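Local atomic coordinates of 4-hydroxy-3-methylbut-2-enyl diphosphate reductase (Aquifex aeolicus, PDB entry 3DNF), a protein that catalyses the last step of the non-mevalonate isoprenoid pathway, reducing (E)-4-hydroxy-3-methylbut-2-enyl diphosphate to isopentenyl and dimethylallyl diphosphates, using an iron-sulfur cluster as cofactor. Residues I214-K219 / Y239-A244; F115-G120 / V159-Q164. One frame throughout, in Å; residues are numbered along the deposited sequence. Where two conformers were deposited one is given.

Interaction 1 (I214-K219 / Y239-A244)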
loop_
_atom_site.group_PDB
_atom_site.type_symbol
_atom_site.label_atom_id
_atom_site.label_comp_id
_atom_site.label_asym_id
_atom_site.label_seq_id
_atom_site.Cartn_x
_atom_site.Cartn_y
_atom_site.Cartn_z
ATOM N N ILE B 214 25.744 -18.537 19.724
ATOM C CA ILE B 214 26.644 -17.378 19.794
ATOM C C ILE B 214 26.298 -16.363 18.707
ATOM O O ILE B 214 26.278 -16.699 17.522
ATOM C CB ILE B 214 28.146 -17.785 19.650
ATOM C CG1 ILE B 214 28.538 -18.878 20.659
ATOM C CG2 ILE B 214 29.066 -16.546 19.743
ATOM C CD1 ILE B 214 28.314 -18.530 22.152
ATOM N N ILE B 215 26.021 -15.129 19.122
ATOM C CA ILE B 215 25.712 -14.027 18.210
ATOM C C ILE B 215 26.836 -12.992 18.295
ATOM O O ILE B 215 27.109 -12.435 19.370
ATOM C CB ILE B 215 24.317 -13.380 18.526
ATOM C CG1 ILE B 215 23.162 -14.407 18.407
ATOM C CG2 ILE B 215 24.083 -12.116 17.692
ATOM C CD1 ILE B 215 23.011 -15.099 17.047
ATOM N N ILE B 216 27.509 -12.760 17.170
ATOM C CA ILE B 216 28.666 -11.867 17.140
ATOM C C ILE B 216 28.292 -10.504 16.523
ATOM O O ILE B 216 27.508 -10.431 15.571
ATOM C CB ILE B 216 29.863 -12.503 16.375
ATOM C CG1 ILE B 216 30.170 -13.900 16.898
ATOM C CG2 ILE B 216 31.118 -11.617 16.494
ATOM C CD1 ILE B 216 30.893 -14.767 15.881
ATOM N N GLY B 217 28.846 -9.428 17.086
ATOM C CA GLY B 217 28.647 -8.094 16.540
ATOM C C GLY B 217 28.863 -6.998 17.552
ATOM O O GLY B 217 28.856 -7.246 18.766
ATOM N N GLY B 218 29.053 -5.775 17.062
ATOM C CA GLY B 218 29.197 -4.619 17.949
ATOM C C GLY B 218 27.903 -4.415 18.713
ATOM O O GLY B 218 26.827 -4.682 18.171
ATOM N N LYS B 219 28.011 -3.961 19.967
ATOM C CA LYS B 219 26.852 -3.711 20.846
ATOM C C LYS B 219 25.923 -2.626 20.302
ATOM O O LYS B 219 24.708 -2.693 20.480
ATOM C CB LYS B 219 27.296 -3.292 22.257
ATOM C CG LYS B 219 28.141 -4.307 23.008
ATOM C CD LYS B 219 28.684 -3.719 24.318
ATOM C CE LYS B 219 29.662 -4.698 24.955
ATOM N NZ LYS B 219 30.320 -4.176 26.175
ATOM N N TYR B 239 24.323 -16.053 23.683
ATOM C CA TYR B 239 25.215 -15.075 24.265
ATOM C C TYR B 239 25.634 -14.174 23.147
ATOM O O TYR B 239 26.002 -14.647 22.070
ATOM C CB TYR B 239 26.420 -15.763 24.902
ATOM C CG TYR B 239 26.030 -16.761 25.981
ATOM C CD1 TYR B 239 25.879 -18.116 25.682
ATOM C CD2 TYR B 239 25.787 -16.345 27.293
ATOM C CE1 TYR B 239 25.504 -19.034 26.662
ATOM C CE2 TYR B 239 25.418 -17.252 28.281
ATOM C CZ TYR B 239 25.278 -18.598 27.961
ATOM O OH TYR B 239 24.911 -19.501 28.941
ATOM N N HIS B 240 25.537 -12.873 23.383
ATOM C CA HIS B 240 26.047 -11.912 22.416
ATOM C C HIS B 240 27.485 -11.512 22.772
ATOM O O HIS B 240 27.785 -11.242 23.935
ATOM C CB HIS B 240 25.131 -10.686 22.336
ATOM C CG HIS B 240 25.749 -9.533 21.614
ATOM N ND1 HIS B 240 26.247 -8.429 22.272
ATOM C CD2 HIS B 240 26.003 -9.335 20.299
ATOM C CE1 HIS B 240 26.762 -7.591 21.391
ATOM N NE2 HIS B 240 26.625 -8.117 20.189
ATOM N N ILE B 241 28.380 -11.502 21.779
ATOM C CA ILE B 241 29.786 -11.132 22.006
ATOM C C ILE B 241 30.345 -10.266 20.866
ATOM O O ILE B 241 29.883 -10.365 19.732
ATOM C CB ILE B 241 30.710 -12.372 22.214
ATOM C CG1 ILE B 241 30.688 -13.290 20.989
ATOM C CG2 ILE B 241 30.322 -13.157 23.471
ATOM C CD1 ILE B 241 31.897 -14.199 20.884
ATOM N N GLU B 242 31.333 -9.428 21.189
ATOM C CA GLU B 242 32.028 -8.602 20.196
ATOM C C GLU B 242 33.358 -9.231 19.763
ATOM O O GLU B 242 33.827 -9.006 18.640
ATOM C CB GLU B 242 32.271 -7.199 20.749
ATOM C CG GLU B 242 31.041 -6.315 20.754
ATOM C CD GLU B 242 31.329 -4.916 21.269
ATOM O OE1 GLU B 242 32.198 -4.769 22.160
ATOM O OE2 GLU B 242 30.676 -3.961 20.790
ATOM N N THR B 243 33.950 -10.019 20.660
ATOM C CA THR B 243 35.245 -10.656 20.432
ATOM C C THR B 243 35.234 -12.078 20.985
ATOM O O THR B 243 34.519 -12.368 21.956
ATOM C CB THR B 243 36.399 -9.838 21.113
ATOM O OG1 THR B 243 36.393 -8.493 20.614
ATOM C CG2 THR B 243 37.771 -10.442 20.821
ATOM N N ALA B 244 36.028 -12.957 20.373
ATOM C CA ALA B 244 36.288 -14.298 20.916
ATOM C C ALA B 244 36.771 -14.286 22.379
ATOM O O ALA B 244 36.593 -15.275 23.104
ATOM C CB ALA B 244 37.284 -15.041 20.038
#

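Interaction 2 (F115-G120 / V159-Q164)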
loop_
_atom_site.group_PDB
_atom_site.type_symbol
_atom_site.label_atom_id
_atom_site.label_comp_id
_atom_site.label_asym_id
_atom_site.label_seq_id
_atom_site.Cartn_x
_atom_site.Cartn_y
_atom_site.Cartn_z
ATOM N N PHE B 115 5.219 11.150 -9.215
ATOM C CA PHE B 115 5.883 11.879 -8.122
ATOM C C PHE B 115 6.447 10.789 -7.184
ATOM O O PHE B 115 5.728 9.897 -6.814
ATOM C CB PHE B 115 4.849 12.703 -7.360
ATOM C CG PHE B 115 5.408 13.446 -6.177
ATOM C CD1 PHE B 115 5.990 14.702 -6.342
ATOM C CD2 PHE B 115 5.345 12.891 -4.891
ATOM C CE1 PHE B 115 6.506 15.408 -5.233
ATOM C CE2 PHE B 115 5.859 13.589 -3.772
ATOM C CZ PHE B 115 6.421 14.854 -3.943
ATOM N N VAL B 116 7.720 10.871 -6.839
ATOM C CA VAL B 116 8.377 9.736 -6.151
ATOM C C VAL B 116 8.361 9.931 -4.624
ATOM O O VAL B 116 8.770 10.958 -4.087
ATOM C CB VAL B 116 9.811 9.520 -6.688
ATOM C CG1 VAL B 116 10.579 8.455 -5.864
ATOM C CG2 VAL B 116 9.730 9.053 -8.150
ATOM N N VAL B 117 7.972 8.865 -3.929
ATOM C CA VAL B 117 8.173 8.762 -2.509
ATOM C C VAL B 117 9.247 7.709 -2.191
ATOM O O VAL B 117 9.157 6.579 -2.644
ATOM C CB VAL B 117 6.843 8.399 -1.848
ATOM C CG1 VAL B 117 7.070 7.853 -0.433
ATOM C CG2 VAL B 117 5.883 9.615 -1.842
ATOM N N LEU B 118 10.298 8.139 -1.521
ATOM C CA LEU B 118 11.370 7.229 -1.078
ATOM C C LEU B 118 11.133 6.992 0.405
ATOM O O LEU B 118 11.305 7.905 1.197
ATOM C CB LEU B 118 12.741 7.877 -1.322
ATOM C CG LEU B 118 14.023 7.217 -0.817
ATOM C CD1 LEU B 118 14.093 5.790 -1.334
ATOM C CD2 LEU B 118 15.228 8.074 -1.302
ATOM N N VAL B 119 10.764 5.755 0.782
ATOM C CA VAL B 119 10.559 5.429 2.194
ATOM C C VAL B 119 11.920 5.074 2.823
ATOM O O VAL B 119 12.597 4.117 2.423
ATOM C CB VAL B 119 9.504 4.267 2.412
ATOM C CG1 VAL B 119 9.272 4.049 3.921
ATOM C CG2 VAL B 119 8.167 4.572 1.683
ATOM N N GLY B 120 12.371 5.918 3.736
ATOM C CA GLY B 120 13.703 5.729 4.315
ATOM C C GLY B 120 14.084 6.825 5.282
ATOM O O GLY B 120 13.284 7.714 5.571
ATOM N N VAL B 159 1.527 8.567 -7.713
ATOM C CA VAL B 159 2.658 8.489 -6.803
ATOM C C VAL B 159 3.389 7.164 -6.994
ATOM O O VAL B 159 2.761 6.111 -7.014
ATOM C CB VAL B 159 2.279 8.683 -5.293
ATOM C CG1 VAL B 159 3.494 8.450 -4.385
ATOM C CG2 VAL B 159 1.674 10.062 -5.062
ATOM N N GLY B 160 4.708 7.248 -7.208
ATOM C CA GLY B 160 5.567 6.052 -7.241
ATOM C C GLY B 160 6.359 5.895 -5.963
ATOM O O GLY B 160 7.041 6.830 -5.508
ATOM N N ILE B 161 6.379 4.660 -5.426
ATOM C CA ILE B 161 6.955 4.440 -4.136
ATOM C C ILE B 161 8.092 3.440 -4.207
ATOM O O ILE B 161 7.905 2.339 -4.754
ATOM C CB ILE B 161 5.879 3.989 -3.101
ATOM C CG1 ILE B 161 4.760 5.016 -3.090
ATOM C CG2 ILE B 161 6.459 3.799 -1.678
ATOM C CD1 ILE B 161 3.540 4.601 -2.279
ATOM N N VAL B 162 9.244 3.859 -3.676
ATOM C CA VAL B 162 10.392 2.955 -3.521
ATOM C C VAL B 162 10.878 2.959 -2.052
ATOM O O VAL B 162 10.360 3.719 -1.213
ATOM C CB VAL B 162 11.551 3.297 -4.489
ATOM C CG1 VAL B 162 11.069 3.118 -5.926
ATOM C CG2 VAL B 162 12.103 4.672 -4.215
ATOM N N ALA B 163 11.841 2.085 -1.736
ATOM C CA ALA B 163 12.330 1.956 -0.361
ATOM C C ALA B 163 13.844 2.047 -0.302
ATOM O O ALA B 163 14.567 1.607 -1.213
ATOM C CB ALA B 163 11.889 0.629 0.265
ATOM N N GLN B 164 14.318 2.665 0.764
ATOM C CA GLN B 164 15.705 2.493 1.157
ATOM C C GLN B 164 15.901 0.974 1.347
ATOM O O GLN B 164 15.009 0.279 1.833
ATOM C CB GLN B 164 15.945 3.253 2.449
ATOM C CG GLN B 164 17.406 3.264 2.921
ATOM C CD GLN B 164 17.552 3.845 4.312
ATOM O OE1 GLN B 164 16.580 4.327 4.893
ATOM N NE2 GLN B 164 18.769 3.812 4.860
#

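Interaction 1 (I214-K219 / Y239-A244)
Glu242 and Lys219 meet just beyond the ends of their strands, where the carboxylate receives a backbone N-H: Lys219 N to Glu242 OE2 is 2.8 Å, nearly straight, arriving on the anti side and 27° out of the carboxylate plane. The lysine side chain crosses the glutamate at about a right angle, yet Lys219 NZ stays 4.5 Å from Glu242 OE1, too far for a salt bridge, though the opposite charges may still attract. An alanine in place of Glu242 would probably leave Lys219 N without this acceptor and the turn at Gly218 freer to move. Next to this carboxylate, His240 gives a weak, bent bond from NE2 to Gly217 O (2.8 Å, 127°); its CG stands anti to the backbone N (chi1 167°), which carries the ring toward that carbonyl, while Lys219 CG lies in plane at the ring edge. Behind these groups runs the parallel pairing of a beta-alpha-beta unit, strand 212-216, helix 222-234 and edge strand 238-241, held by three backbone hydrogen bonds, Ile215 N to Tyr239 O, Ile241 N to Ile215 O and Gly217 N to Ile241 O. On the face away from His240, Ile241 CG1 packs 3.8 Å from Ile214 CG2, and helix 268-281 covers Ile214, Ile216 and Ile241. Gly218 adjoins Ser221, a predicted diphosphate-binding residue.

Interaction 2 (F115-G120 / V159-Q164)
Strands 115-119 and 159-163 run parallel, 25° between their directions, and five backbone hydrogen bonds tie them from Gly160 N to Phe115 O through to Gln164 N to Val119 O, the Val119 N to Val162 O bond being straight at 180°. On one face, Val117 CG2 touches Val159 CG1 at 3.7 Å, and Val119 CG2 reaches Ile161 CG2 at 3.8 Å; helix 169-182 covers Val119 and Ala163 there. The other face carries Leu118, whose CD1, in the conformer given, meets Val162 CG2 at 3.7 Å. With CG1 anti to the carbonyl carbon (chi1 -63°), CG2 of Val162 sits between the backbone N and the carbonyl carbon and faces Leu118; the side chain is backed by Val106 and Leu109 of helix 97-111. Both strands are central in a four-stranded parallel sheet flanked by helices, an open alpha/beta lobe. Beyond the strand ends, Gln164 runs out extended alongside Gly120: its OE1 lies 3.3 Å from Gly120 CA and accepts a hydrogen bond from Glu121 N. The amide oxygen is thus likely to steady the turn after strand 115-119 close to His124 and Glu126, the predicted substrate-binding histidine and proton donor, while the contact behind it is almost wholly apolar apart from its backbone ladder.

Interaction 2 closes before interaction 1 opens along the chain, and their centres lie 35 Å apart on opposite sides of the chain's centre, with about 18 Å between nearest atoms. They share no strand or helix: interaction 2 joins the two inner strands of the sheet 141-144, 115-119, 158-163, 185-189, whereas interaction 1 joins an inner and an outer strand of the sheet 3-6, 257-262, 212-216, 238-241. Each sheet is parallel, and together with a third they are consistent with the trilobal architecture of this enzyme. The C-terminal end of 214-219 and Gln164 at the end of 159-164 each lie near residues predicted to serve the substrate, so separate lobes probably supply different walls of one active site around the iron-sulfur cluster.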